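Side-chain contacts in chloride intracellular channel Clic (Drosophila melanogaster, PDB 2YV7), which is thought to insert into membranes and form chloride channels whose activity depends on pH, switching from a soluble, GST-like globular state: residues H184-G189 with F195-H200; R164-D169 with C176-R181; K190-F195 with L233-K238. All blocks are in the same frame, centred on the assembly; numbering follows the deposited sequence.

Overall arrangement
Followed from the N terminus, contact 2 comes first: the first turns of helix 173-193 (176-181) pack on the loop 164-169 that leads in from helix 141-161, closing a short loop. It is complete before the other two begin. Contact 1 then joins 184-189, later on the same helix, to the outgoing chain 195-200. Contact 3 opens at 190-195, inside the loop of contact 1, and closes only at 233-238, so these two cross; none is nested. They share Phe195, and Lys190 NZ meets Glu196 OE2 at 2.6 Å in a salt bridge. Helix 173-193 thus serves all three, tying together its lead-in loop, its exit and the end of helix 224-235.

Contact 1 of 3, residues H184-G189 with F195-H200; sequences HIRVAG and FEIPTH
The phenyl ring of Phe195 is the flat group that meets the other segment, and Ile185 reaches it obliquely: CG2 of Ile185 stands 3.9 Å from CE2 of Phe195, with the two side chains lying alongside each other and pointing the same way. Phe195 CG is anti to the backbone N (chi1 -180°), which carries the ring back along the helix rather than out beyond its end. The other planar group, the guanidinium of Arg186, faces elsewhere; it engages Tyr253 through a cation-pi interaction, and NH1 also hydrogen-bonds to Tyr253 O and Tyr212 OH. That leaves the aliphatic part of Arg186 to make the contact. Its CG comes 3.9 Å from Ile197 CD1, the two side chains crossing at about a right angle, while the same CD1 of Ile197 lies 4.2 Å from Ile185 CG2. One methyl group therefore sits against two successive helical residues.

The backbones are joined by a single hydrogen bond, from Phe195 N to Gly189 O at 3.0 Å. It is fairly straight at the hydrogen (163°), but the donor stands 59° out of the carbonyl plane, so it does not follow a lone pair. Close approach at this point is evident from the CA atoms of Gly189 and Phe195, 4.9 Å apart, and from Phe195 CB, 3.6 Å from Gly189 O. Gly189 has no side chain between the two backbones.

All five touching residues are buried. Helix 141-161 supports one part of the contact, with Leu147 against both Ile185 and Phe195, whereas Met208 of helix 202-212 touches Arg186 and Ile197; the exit from helix 173-193 is thus packed into the helical bundle of the C-terminal part of this GST fold.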
ATOM      1  N   HIS A 184       3.830   0.790   6.932  1.00 17.91           N
ATOM      2  CA  HIS A 184       4.909   1.756   7.162  1.00 22.54           C
ATOM      3  C   HIS A 184       4.839   2.253   8.607  1.00 19.93           C
ATOM      4  O   HIS A 184       5.834   2.441   9.250  1.00 21.80           O
ATOM      5  CB  HIS A 184       4.730   2.947   6.218  1.00 22.82           C
ATOM      6  CG  HIS A 184       5.219   2.710   4.819  1.00 23.26           C
ATOM      7  ND1 HIS A 184       4.857   1.597   4.070  1.00 24.28           N
ATOM      8  CD2 HIS A 184       5.931   3.506   3.989  1.00 20.85           C
ATOM      9  CE1 HIS A 184       5.444   1.674   2.874  1.00 21.89           C
ATOM     10  NE2 HIS A 184       6.028   2.849   2.780  1.00 24.14           N
ATOM     11  N   ILE A 185       3.620   2.462   9.117  1.00 17.23           N
ATOM     12  CA  ILE A 185       3.443   2.849  10.542  1.00 17.63           C
ATOM     13  C   ILE A 185       4.096   1.830  11.466  1.00 20.18           C
ATOM     14  O   ILE A 185       4.901   2.262  12.299  1.00 22.38           O
ATOM     15  CB  ILE A 185       1.963   3.040  10.893  1.00 22.04           C
ATOM     16  CG1 ILE A 185       1.429   4.343  10.252  1.00 21.91           C
ATOM     17  CG2 ILE A 185       1.775   3.202  12.413  1.00 24.99           C
ATOM     18  CD1 ILE A 185      -0.153   4.409  10.348  1.00 23.02           C
ATOM     19  N   ARG A 186       3.808   0.550  11.289  1.00 20.42           N
ATOM     20  CA  ARG A 186       4.378  -0.503  12.128  1.00 25.08           C
ATOM     21  C   ARG A 186       5.880  -0.505  11.973  1.00 24.01           C
ATOM     22  O   ARG A 186       6.612  -0.415  12.968  1.00 24.23           O
ATOM     23  CB  ARG A 186       3.843  -1.894  11.777  1.00 22.78           C
ATOM     24  CG  ARG A 186       2.391  -2.131  12.103  1.00 24.86           C
ATOM     25  CD  ARG A 186       2.102  -3.613  12.101  1.00 29.09           C
ATOM     26  NE  ARG A 186       2.806  -4.330  13.190  1.00 28.65           N
ATOM     27  CZ  ARG A 186       2.784  -5.658  13.317  1.00 26.98           C
ATOM     28  NH1 ARG A 186       2.166  -6.470  12.421  1.00 24.24           N
ATOM     29  NH2 ARG A 186       3.414  -6.177  14.358  1.00 28.31           N
ATOM     30  N   VAL A 187       6.362  -0.603  10.735  1.00 23.34           N
ATOM     31  CA  VAL A 187       7.822  -0.836  10.539  1.00 22.71           C
ATOM     32  C   VAL A 187       8.670   0.391  10.851  1.00 21.99           C
ATOM     33  O   VAL A 187       9.640   0.316  11.630  1.00 22.83           O
ATOM     34  CB  VAL A 187       8.060  -1.383   9.093  1.00 20.72           C
ATOM     35  CG1 VAL A 187       9.534  -1.474   8.790  1.00 24.32           C
ATOM     36  CG2 VAL A 187       7.349  -2.774   8.940  1.00 23.94           C
ATOM     37  N   ALA A 188       8.306   1.531  10.252  1.00 20.31           N
ATOM     38  CA  ALA A 188       9.108   2.722  10.402  1.00 19.65           C
ATOM     39  C   ALA A 188       8.834   3.339  11.779  1.00 22.67           C
ATOM     40  O   ALA A 188       9.725   3.854  12.396  1.00 23.94           O
ATOM     41  CB  ALA A 188       8.800   3.745   9.349  1.00 22.12           C
ATOM     42  N   GLY A 189       7.571   3.345  12.200  1.00 21.92           N
ATOM     43  CA  GLY A 189       7.193   3.784  13.556  1.00 19.84           C
ATOM     44  C   GLY A 189       8.085   3.161  14.639  1.00 22.01           C
ATOM     45  O   GLY A 189       8.653   3.880  15.477  1.00 23.87           O
ATOM     46  N   PHE A 195       7.560   3.642  18.273  1.00 21.84           N
ATOM     47  CA  PHE A 195       6.105   3.652  18.316  1.00 27.05           C
ATOM     48  C   PHE A 195       5.578   2.285  18.073  1.00 25.27           C
ATOM     49  O   PHE A 195       6.053   1.564  17.153  1.00 29.51           O
ATOM     50  CB  PHE A 195       5.560   4.598  17.213  1.00 29.49           C
ATOM     51  CG  PHE A 195       4.076   4.679  17.189  1.00 29.75           C
ATOM     52  CD1 PHE A 195       3.394   5.464  18.131  1.00 32.41           C
ATOM     53  CD2 PHE A 195       3.357   3.957  16.240  1.00 26.17           C
ATOM     54  CE1 PHE A 195       2.003   5.567  18.088  1.00 29.63           C
ATOM     55  CE2 PHE A 195       2.002   3.997  16.220  1.00 30.44           C
ATOM     56  CZ  PHE A 195       1.294   4.788  17.105  1.00 28.01           C
ATOM     57  N   GLU A 196       4.559   1.888  18.868  1.00 22.46           N
ATOM     58  CA  GLU A 196       3.822   0.655  18.606  1.00 26.80           C
ATOM     59  C   GLU A 196       2.361   0.908  18.678  1.00 28.40           C
ATOM     60  O   GLU A 196       1.946   1.686  19.505  1.00 29.45           O
ATOM     61  CB  GLU A 196       4.107  -0.427  19.648  1.00 35.49           C
ATOM     62  CG  GLU A 196       5.108  -1.425  19.150  1.00 49.66           C
ATOM     63  CD  GLU A 196       5.764  -2.179  20.282  1.00 49.99           C
ATOM     64  OE1 GLU A 196       5.305  -2.027  21.460  1.00 55.67           O
ATOM     65  OE2 GLU A 196       6.745  -2.894  19.992  1.00 52.88           O
ATOM     66  N   ILE A 197       1.597   0.193  17.850  1.00 25.68           N
ATOM     67  CA  ILE A 197       0.116   0.275  17.818  1.00 26.91           C
ATOM     68  C   ILE A 197      -0.429  -0.551  18.952  1.00 26.51           C
ATOM     69  O   ILE A 197      -0.142  -1.747  19.055  1.00 28.25           O
ATOM     70  CB  ILE A 197      -0.513  -0.262  16.477  1.00 27.26           C
ATOM     71  CG1 ILE A 197      -0.029   0.558  15.270  1.00 24.46           C
ATOM     72  CG2 ILE A 197      -2.060  -0.248  16.611  1.00 23.77           C
ATOM     73  CD1 ILE A 197      -0.358  -0.078  13.942  1.00 26.46           C
ATOM     74  N   PRO A 198      -1.146   0.096  19.877  1.00 26.75           N
ATOM     75  CA  PRO A 198      -1.408  -0.606  21.136  1.00 27.44           C
ATOM     76  C   PRO A 198      -2.386  -1.728  21.014  1.00 29.22           C
ATOM     77  O   PRO A 198      -3.209  -1.776  20.039  1.00 29.20           O
ATOM     78  CB  PRO A 198      -1.919   0.504  22.081  1.00 28.45           C
ATOM     79  CG  PRO A 198      -2.259   1.609  21.262  1.00 30.41           C
ATOM     80  CD  PRO A 198      -1.609   1.489  19.889  1.00 27.31           C
ATOM     81  N   THR A 199      -2.254  -2.669  21.962  1.00 28.08           N
ATOM     82  CA  THR A 199      -2.975  -3.955  21.863  1.00 32.54           C
ATOM     83  C   THR A 199      -4.481  -3.860  22.081  1.00 33.64           C
ATOM     84  O   THR A 199      -5.242  -4.753  21.702  1.00 35.04           O
ATOM     85  CB  THR A 199      -2.394  -4.970  22.816  1.00 37.25           C
ATOM     86  OG1 THR A 199      -2.351  -4.393  24.133  1.00 37.10           O
ATOM     87  CG2 THR A 199      -0.985  -5.350  22.361  1.00 37.48           C
ATOM     88  N   HIS A 200      -4.934  -2.753  22.639  1.00 31.40           N
ATOM     89  CA  HIS A 200      -6.359  -2.605  22.909  1.00 31.27           C
ATOM     90  C   HIS A 200      -7.137  -2.151  21.678  1.00 31.74           C
ATOM     91  O   HIS A 200      -8.390  -2.041  21.706  1.00 28.04           O
ATOM     92  CB  HIS A 200      -6.597  -1.675  24.101  1.00 30.27           C
ATOM     93  CG  HIS A 200      -6.078  -0.298  23.892  1.00 31.80           C
ATOM     94  ND1 HIS A 200      -6.869   0.714  23.411  1.00 31.53           N
ATOM     95  CD2 HIS A 200      -4.851   0.239  24.106  1.00 25.77           C
ATOM     96  CE1 HIS A 200      -6.144   1.821  23.316  1.00 33.62           C
ATOM     97  NE2 HIS A 200      -4.912   1.548  23.704  1.00 33.35           N
TER

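Contact 2 of 3, residues R164-D169 with C176-R181; sequences RFLTGD and CELMPR
Apolar contacts alone join the two segments, in two pairs. Leu166 meets Leu178 methyl to methyl, CD1 of Leu166 lying 3.8 Å from CD2 of Leu178, with the side chains crossing at about a right angle; Leu166 CD2 is 4.0 Å from that same Leu178 CD2. In the second pair the terminal methyl of Met179 approaches the Phe165 ring obliquely, its CE being 3.8 Å from both CD1 and CE1 of Phe165. Arg164 CG sits 3.6 Å above the same ring, over its centre. Met179 bridges this gap because its chain is extended beyond CG (chi2 176°, chi3 168°), and around it stand Tyr207 and Met211 of helix 202-212. The separation of the backbones confirms that only side chains meet: CA of Leu166 and CA of Leu178 are 9.1 Å apart.

This is the loop leading into the central helix of the GST C-terminal helical domain; Phe165, Leu166, Gly168 and Asp169 follow the Phe-Leu-x-Gly-Asp pattern common in the GST fold before this helix. Asp175, in the first turn of helix 173-193, accepts a hydrogen bond on OD1 from Leu166 N, which fixes the residue carrying one of the apolar pairs.

Polar bonds inside each segment hold the shapes. Arg164 N donates to Asp169 OD1 at 2.9 Å, and Phe165 N donates to Gly168 O, folding the loop tightly. In the helix, which is kinked at Pro180, Arg181 NH1 reaches Glu177 O at 2.8 Å, in the carbonyl plane and on a lone pair.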
ATOM      1  N   ARG A 164     -14.911  -7.716   7.639  1.00 33.68           N
ATOM      2  CA  ARG A 164     -13.526  -8.140   7.566  1.00 32.55           C
ATOM      3  C   ARG A 164     -12.729  -6.926   7.102  1.00 33.71           C
ATOM      4  O   ARG A 164     -11.665  -6.698   7.633  1.00 33.24           O
ATOM      5  CB  ARG A 164     -13.277  -9.293   6.589  1.00 32.69           C
ATOM      6  CG  ARG A 164     -11.845  -9.800   6.596  1.00 39.93           C
ATOM      7  CD  ARG A 164     -11.648 -10.963   5.697  1.00 42.57           C
ATOM      8  NE  ARG A 164     -11.942 -12.159   6.444  1.00 50.36           N
ATOM      9  CZ  ARG A 164     -11.092 -13.156   6.641  1.00 50.65           C
ATOM     10  NH1 ARG A 164      -9.864 -13.135   6.119  1.00 53.42           N
ATOM     11  NH2 ARG A 164     -11.503 -14.198   7.345  1.00 54.62           N
ATOM     12  N   PHE A 165     -13.277  -6.172   6.155  1.00 30.80           N
ATOM     13  CA  PHE A 165     -12.521  -5.017   5.607  1.00 31.33           C
ATOM     14  C   PHE A 165     -13.251  -3.686   5.806  1.00 29.95           C
ATOM     15  O   PHE A 165     -14.278  -3.635   6.476  1.00 29.50           O
ATOM     16  CB  PHE A 165     -12.236  -5.318   4.131  1.00 29.36           C
ATOM     17  CG  PHE A 165     -11.439  -6.571   3.933  1.00 28.79           C
ATOM     18  CD1 PHE A 165     -10.114  -6.655   4.357  1.00 30.96           C
ATOM     19  CD2 PHE A 165     -12.037  -7.696   3.315  1.00 32.96           C
ATOM     20  CE1 PHE A 165      -9.363  -7.817   4.151  1.00 32.39           C
ATOM     21  CE2 PHE A 165     -11.273  -8.861   3.089  1.00 31.33           C
ATOM     22  CZ  PHE A 165      -9.956  -8.910   3.512  1.00 29.46           C
ATOM     23  N   LEU A 166     -12.729  -2.585   5.268  1.00 25.70           N
ATOM     24  CA  LEU A 166     -13.286  -1.287   5.658  1.00 26.42           C
ATOM     25  C   LEU A 166     -14.774  -1.105   5.255  1.00 29.91           C
ATOM     26  O   LEU A 166     -15.507  -0.401   5.924  1.00 29.92           O
ATOM     27  CB  LEU A 166     -12.532  -0.120   5.029  1.00 24.69           C
ATOM     28  CG  LEU A 166     -11.184   0.173   5.657  1.00 24.61           C
ATOM     29  CD1 LEU A 166     -10.298   0.978   4.729  1.00 26.20           C
ATOM     30  CD2 LEU A 166     -11.390   0.970   6.999  1.00 26.41           C
ATOM     31  N   THR A 167     -15.183  -1.620   4.114  1.00 26.88           N
ATOM     32  CA  THR A 167     -16.540  -1.328   3.638  1.00 32.41           C
ATOM     33  C   THR A 167     -17.400  -2.590   3.555  1.00 34.11           C
ATOM     34  O   THR A 167     -18.528  -2.528   3.051  1.00 37.22           O
ATOM     35  CB  THR A 167     -16.549  -0.671   2.240  1.00 31.22           C
ATOM     36  OG1 THR A 167     -16.038  -1.639   1.330  1.00 30.86           O
ATOM     37  CG2 THR A 167     -15.647   0.601   2.186  1.00 27.29           C
ATOM     38  N   GLY A 168     -16.880  -3.708   4.045  1.00 30.29           N
ATOM     39  CA  GLY A 168     -17.569  -5.022   3.984  1.00 32.36           C
ATOM     40  C   GLY A 168     -16.631  -6.206   4.048  1.00 38.83           C
ATOM     41  O   GLY A 168     -15.483  -6.058   4.486  1.00 37.36           O
ATOM     42  N   ASP A 169     -17.074  -7.393   3.597  1.00 33.07           N
ATOM     43  CA  ASP A 169     -16.199  -8.545   3.686  1.00 36.05           C
ATOM     44  C   ASP A 169     -15.275  -8.757   2.490  1.00 35.13           C
ATOM     45  O   ASP A 169     -14.508  -9.694   2.503  1.00 35.81           O
ATOM     46  CB  ASP A 169     -16.955  -9.813   4.072  1.00 41.45           C
ATOM     47  CG  ASP A 169     -17.736  -9.661   5.401  1.00 49.47           C
ATOM     48  OD1 ASP A 169     -17.188  -9.072   6.385  1.00 39.45           O
ATOM     49  OD2 ASP A 169     -18.915 -10.146   5.469  1.00 47.15           O
ATOM     50  N   CYS A 176      -6.698  -0.985  -0.057  1.00 23.20           N
ATOM     51  CA  CYS A 176      -5.400  -0.949  -0.715  1.00 21.91           C
ATOM     52  C   CYS A 176      -4.658   0.366  -0.440  1.00 20.69           C
ATOM     53  O   CYS A 176      -3.405   0.448  -0.535  1.00 22.15           O
ATOM     54  CB  CYS A 176      -5.597  -1.166  -2.248  1.00 24.63           C
ATOM     55  SG  CYS A 176      -6.462  -2.700  -2.575  1.00 26.32           S
ATOM     56  N   GLU A 177      -5.379   1.439  -0.043  1.00 20.06           N
ATOM     57  CA  GLU A 177      -4.700   2.666   0.399  1.00 21.99           C
ATOM     58  C   GLU A 177      -4.284   2.505   1.906  1.00 19.89           C
ATOM     59  O   GLU A 177      -3.214   2.975   2.290  1.00 21.42           O
ATOM     60  CB  GLU A 177      -5.659   3.870   0.327  1.00 21.02           C
ATOM     61  CG  GLU A 177      -4.993   5.217   0.598  1.00 25.42           C
ATOM     62  CD  GLU A 177      -5.957   6.396   0.477  1.00 29.72           C
ATOM     63  OE1 GLU A 177      -6.805   6.423  -0.486  1.00 28.17           O
ATOM     64  OE2 GLU A 177      -5.851   7.290   1.338  1.00 26.37           O
ATOM     65  N   LEU A 178      -5.171   1.920   2.749  1.00 19.99           N
ATOM     66  CA  LEU A 178      -4.920   1.876   4.191  1.00 20.40           C
ATOM     67  C   LEU A 178      -3.803   0.898   4.557  1.00 20.09           C
ATOM     68  O   LEU A 178      -2.933   1.202   5.375  1.00 22.49           O
ATOM     69  CB  LEU A 178      -6.199   1.527   4.937  1.00 18.64           C
ATOM     70  CG  LEU A 178      -5.958   1.536   6.501  1.00 19.70           C
ATOM     71  CD1 LEU A 178      -5.469   2.878   7.076  1.00 23.28           C
ATOM     72  CD2 LEU A 178      -7.346   1.074   7.143  1.00 20.88           C
ATOM     73  N   MET A 179      -3.863  -0.298   3.967  1.00 20.73           N
ATOM     74  CA  MET A 179      -2.978  -1.396   4.427  1.00 19.88           C
ATOM     75  C   MET A 179      -1.504  -1.047   4.258  1.00 21.22           C
ATOM     76  O   MET A 179      -0.715  -1.245   5.222  1.00 21.53           O
ATOM     77  CB  MET A 179      -3.402  -2.717   3.760  1.00 23.21           C
ATOM     78  CG  MET A 179      -4.779  -3.185   4.230  1.00 24.13           C
ATOM     79  SD  MET A 179      -5.272  -4.691   3.318  1.00 24.59           S
ATOM     80  CE  MET A 179      -6.656  -5.177   4.276  1.00 27.22           C
ATOM     81  N   PRO A 180      -1.095  -0.529   3.091  1.00 22.05           N
ATOM     82  CA  PRO A 180       0.322  -0.120   2.955  1.00 24.07           C
ATOM     83  C   PRO A 180       0.736   0.951   4.007  1.00 24.15           C
ATOM     84  O   PRO A 180       1.795   0.831   4.646  1.00 19.81           O
ATOM     85  CB  PRO A 180       0.414   0.403   1.510  1.00 25.48           C
ATOM     86  CG  PRO A 180      -0.696  -0.295   0.764  1.00 19.59           C
ATOM     87  CD  PRO A 180      -1.823  -0.358   1.793  1.00 20.77           C
ATOM     88  N   ARG A 181      -0.182   1.891   4.328  1.00 18.54           N
ATOM     89  CA  ARG A 181       0.207   2.894   5.373  1.00 19.06           C
ATOM     90  C   ARG A 181       0.313   2.249   6.763  1.00 20.09           C
ATOM     91  O   ARG A 181       1.169   2.595   7.511  1.00 21.73           O
ATOM     92  CB  ARG A 181      -0.796   4.070   5.364  1.00 21.70           C
ATOM     93  CG  ARG A 181      -0.651   4.898   4.079  1.00 19.78           C
ATOM     94  CD  ARG A 181      -2.005   5.601   3.733  1.00 22.93           C
ATOM     95  NE  ARG A 181      -1.641   6.509   2.649  1.00 23.03           N
ATOM     96  CZ  ARG A 181      -1.433   6.120   1.373  1.00 26.10           C
ATOM     97  NH1 ARG A 181      -1.606   4.847   1.033  1.00 22.60           N
ATOM     98  NH2 ARG A 181      -1.073   7.029   0.462  1.00 26.17           N
TER

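Contact 3 of 3, residues K190-F195 with L233-K238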
ATOM      1  N   LYS A 190       8.223   1.845  14.594  1.00 22.69           N
ATOM      2  CA  LYS A 190       8.969   1.101  15.622  1.00 26.80           C
ATOM      3  C   LYS A 190      10.452   1.385  15.477  1.00 23.94           C
ATOM      4  O   LYS A 190      11.144   1.780  16.448  1.00 25.47           O
ATOM      5  CB  LYS A 190       8.760  -0.355  15.427  1.00 27.01           C
ATOM      6  CG  LYS A 190       9.404  -1.183  16.488  1.00 34.42           C
ATOM      7  CD  LYS A 190       9.536  -2.590  15.924  1.00 37.09           C
ATOM      8  CE  LYS A 190       9.250  -3.551  16.994  1.00 43.68           C
ATOM      9  NZ  LYS A 190       8.164  -2.931  17.831  1.00 46.44           N
ATOM     10  N   TYR A 191      10.952   1.277  14.238  1.00 21.46           N
ATOM     11  CA  TYR A 191      12.418   1.447  14.045  1.00 23.59           C
ATOM     12  C   TYR A 191      12.910   2.835  14.466  1.00 25.30           C
ATOM     13  O   TYR A 191      13.872   3.015  15.265  1.00 24.73           O
ATOM     14  CB  TYR A 191      12.770   1.205  12.572  1.00 25.02           C
ATOM     15  CG  TYR A 191      14.247   1.342  12.256  1.00 24.53           C
ATOM     16  CD1 TYR A 191      14.829   2.593  11.955  1.00 26.60           C
ATOM     17  CD2 TYR A 191      15.064   0.237  12.344  1.00 25.97           C
ATOM     18  CE1 TYR A 191      16.219   2.720  11.681  1.00 27.69           C
ATOM     19  CE2 TYR A 191      16.398   0.335  12.050  1.00 25.18           C
ATOM     20  CZ  TYR A 191      16.972   1.579  11.756  1.00 29.08           C
ATOM     21  OH  TYR A 191      18.305   1.645  11.488  1.00 30.96           O
ATOM     22  N   PHE A 192      12.243   3.859  13.966  1.00 21.56           N
ATOM     23  CA  PHE A 192      12.753   5.223  14.173  1.00 21.18           C
ATOM     24  C   PHE A 192      12.419   5.791  15.528  1.00 26.59           C
ATOM     25  O   PHE A 192      13.307   6.426  16.126  1.00 25.37           O
ATOM     26  CB  PHE A 192      12.266   6.206  13.080  1.00 24.70           C
ATOM     27  CG  PHE A 192      12.882   5.894  11.741  1.00 22.79           C
ATOM     28  CD1 PHE A 192      14.187   6.289  11.460  1.00 27.52           C
ATOM     29  CD2 PHE A 192      12.196   5.153  10.822  1.00 25.18           C
ATOM     30  CE1 PHE A 192      14.789   5.959  10.253  1.00 28.17           C
ATOM     31  CE2 PHE A 192      12.791   4.814   9.630  1.00 26.08           C
ATOM     32  CZ  PHE A 192      14.093   5.217   9.336  1.00 28.17           C
ATOM     33  N   VAL A 193      11.179   5.610  15.983  1.00 23.56           N
ATOM     34  CA  VAL A 193      10.750   6.331  17.232  1.00 25.43           C
ATOM     35  C   VAL A 193      10.113   5.412  18.258  1.00 23.65           C
ATOM     36  O   VAL A 193       9.481   5.890  19.212  1.00 26.76           O
ATOM     37  CB  VAL A 193       9.841   7.591  16.927  1.00 24.60           C
ATOM     38  CG1 VAL A 193      10.674   8.647  16.168  1.00 30.22           C
ATOM     39  CG2 VAL A 193       8.582   7.181  16.156  1.00 28.98           C
ATOM     40  N   ASP A 194      10.375   4.112  18.166  1.00 22.07           N
ATOM     41  CA  ASP A 194       9.784   3.168  19.107  1.00 25.55           C
ATOM     42  C   ASP A 194       8.280   3.339  19.344  1.00 25.74           C
ATOM     43  O   ASP A 194       7.783   3.273  20.499  1.00 28.77           O
ATOM     44  CB  ASP A 194      10.502   3.242  20.468  1.00 26.77           C
ATOM     45  CG  ASP A 194      10.257   2.009  21.319  1.00 32.81           C
ATOM     46  OD1 ASP A 194       9.923   0.874  20.777  1.00 30.72           O
ATOM     47  OD2 ASP A 194      10.405   2.199  22.564  1.00 32.75           O
ATOM     48  N   PHE A 195       7.560   3.642  18.273  1.00 21.84           N
ATOM     49  CA  PHE A 195       6.105   3.652  18.316  1.00 27.05           C
ATOM     50  C   PHE A 195       5.578   2.285  18.073  1.00 25.27           C
ATOM     51  O   PHE A 195       6.053   1.564  17.153  1.00 29.51           O
ATOM     52  CB  PHE A 195       5.560   4.598  17.213  1.00 29.49           C
ATOM     53  CG  PHE A 195       4.076   4.679  17.189  1.00 29.75           C
ATOM     54  CD1 PHE A 195       3.394   5.464  18.131  1.00 32.41           C
ATOM     55  CD2 PHE A 195       3.357   3.957  16.240  1.00 26.17           C
ATOM     56  CE1 PHE A 195       2.003   5.567  18.088  1.00 29.63           C
ATOM     57  CE2 PHE A 195       2.002   3.997  16.220  1.00 30.44           C
ATOM     58  CZ  PHE A 195       1.294   4.788  17.105  1.00 28.01           C
ATOM     59  N   LEU A 233      16.820   7.577   3.794  1.00 35.89           N
ATOM     60  CA  LEU A 233      17.227   8.467   2.716  0.50 39.27           C
ATOM     61  C   LEU A 233      16.483   9.786   2.812  1.00 45.93           C
ATOM     62  O   LEU A 233      17.060  10.851   2.586  1.00 47.92           O
ATOM     63  CB  LEU A 233      16.949   7.846   1.365  0.50 31.38           C
ATOM     64  CG  LEU A 233      17.344   6.400   1.101  0.50 31.04           C
ATOM     65  CD1 LEU A 233      17.121   6.126  -0.365  0.50 28.44           C
ATOM     66  CD2 LEU A 233      18.786   6.171   1.457  0.50 30.71           C
ATOM     67  N   GLN A 234      15.202   9.717   3.168  1.00 47.62           N
ATOM     68  CA  GLN A 234      14.409  10.923   3.399  1.00 51.90           C
ATOM     69  C   GLN A 234      15.031  11.824   4.457  1.00 55.80           C
ATOM     70  O   GLN A 234      14.938  13.039   4.351  1.00 56.62           O
ATOM     71  CB  GLN A 234      12.986  10.570   3.810  1.00 54.21           C
ATOM     72  CG  GLN A 234      12.128  10.095   2.673  1.00 57.60           C
ATOM     73  CD  GLN A 234      10.650  10.132   3.008  1.00 58.87           C
ATOM     74  OE1 GLN A 234       9.829   9.505   2.319  1.00 57.73           O
ATOM     75  NE2 GLN A 234      10.294  10.873   4.080  1.00 58.41           N
ATOM     76  N   GLN A 235      15.673  11.223   5.459  1.00 58.99           N
ATOM     77  CA  GLN A 235      16.271  11.957   6.576  1.00 61.53           C
ATOM     78  C   GLN A 235      17.806  12.046   6.451  1.00 64.01           C
ATOM     79  O   GLN A 235      18.493  12.583   7.343  1.00 57.96           O
ATOM     80  CB  GLN A 235      15.846  11.323   7.910  1.00 65.18           C
ATOM     81  CG  GLN A 235      14.309  11.332   8.158  1.00 68.08           C
ATOM     82  CD  GLN A 235      13.834  10.277   9.176  1.00 68.78           C
ATOM     83  OE1 GLN A 235      12.635  10.026   9.313  1.00 69.10           O
ATOM     84  NE2 GLN A 235      14.775   9.664   9.886  1.00 68.71           N
ATOM     85  N   SER A 236      18.319  11.527   5.329  1.00 64.49           N
ATOM     86  CA  SER A 236      19.738  11.583   4.949  1.00 67.47           C
ATOM     87  C   SER A 236      20.683  11.009   6.003  1.00 70.07           C
ATOM     88  O   SER A 236      21.741  11.570   6.295  1.00 68.65           O
ATOM     89  CB  SER A 236      20.141  13.002   4.535  1.00 69.68           C
ATOM     90  OG  SER A 236      19.253  13.508   3.543  1.00 74.50           O
ATOM     91  N   LEU A 237      20.286   9.874   6.566  1.00 72.70           N
ATOM     92  CA  LEU A 237      21.118   9.143   7.518  1.00 76.29           C
ATOM     93  C   LEU A 237      21.868   8.032   6.787  1.00 78.88           C
ATOM     94  O   LEU A 237      21.629   7.781   5.597  1.00 79.22           O
ATOM     95  CB  LEU A 237      20.251   8.509   8.613  1.00 75.74           C
ATOM     96  CG  LEU A 237      18.908   9.104   9.066  1.00 76.53           C
ATOM     97  CD1 LEU A 237      18.178   8.092   9.935  1.00 75.72           C
ATOM     98  CD2 LEU A 237      19.060  10.437   9.810  1.00 76.27           C
ATOM     99  N   LYS A 238      22.787   7.381   7.502  1.00 81.83           N
ATOM    100  CA  LYS A 238      23.261   6.043   7.122  1.00 82.00           C
ATOM    101  C   LYS A 238      23.814   5.255   8.297  1.00 82.67           C
ATOM    102  O   LYS A 238      23.043   4.743   9.107  1.00 83.36           O
ATOM    103  CB  LYS A 238      24.246   6.066   5.944  1.00 81.98           C
ATOM    104  CG  LYS A 238      23.636   5.488   4.659  1.00 80.70           C
ATOM    105  CD  LYS A 238      22.970   4.127   4.926  1.00 79.98           C
ATOM    106  CE  LYS A 238      21.875   3.825   3.920  1.00 79.77           C
ATOM    107  NZ  LYS A 238      20.843   4.893   3.868  1.00 78.80           N
TER
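Phe192 meets two residues of the other segment through one side of its ring. Its CE1 lies 3.7 Å from Gln235 NE2, and its CD1 is nearly as close, so the amide nitrogen approaches this ring bond obliquely; ring and amide planes are 71° apart. Leu237 comes to the same CE1 with its CD1, 4.0 Å away at the ring edge and near its plane.

Behind the ring stands Tyr191, whose CD1 lies 3.5 Å above the centre of one face of Phe192. Its hydroxyl is hydrogen-bonded to Lys232 NZ, a further link to helix 224-235. Gln235 reaches across with a chain extended beyond CG, and Leu136 of helix 128-136 touches both Gln235 and Phe192. Helix 224-235 ends in a Schellman motif at Ser236 (phi 55°), which turns the chain out of the helix, and from there Leu237 reaches the ring that Gln235 also touches.

No hydrogen bond or salt bridge joins the segments. With an oblique amide nitrogen and only 96 Å² buried, the contact is mostly van der Waals, any polar component being weak and undecided; poorly ordered Leu237 is probably mobile.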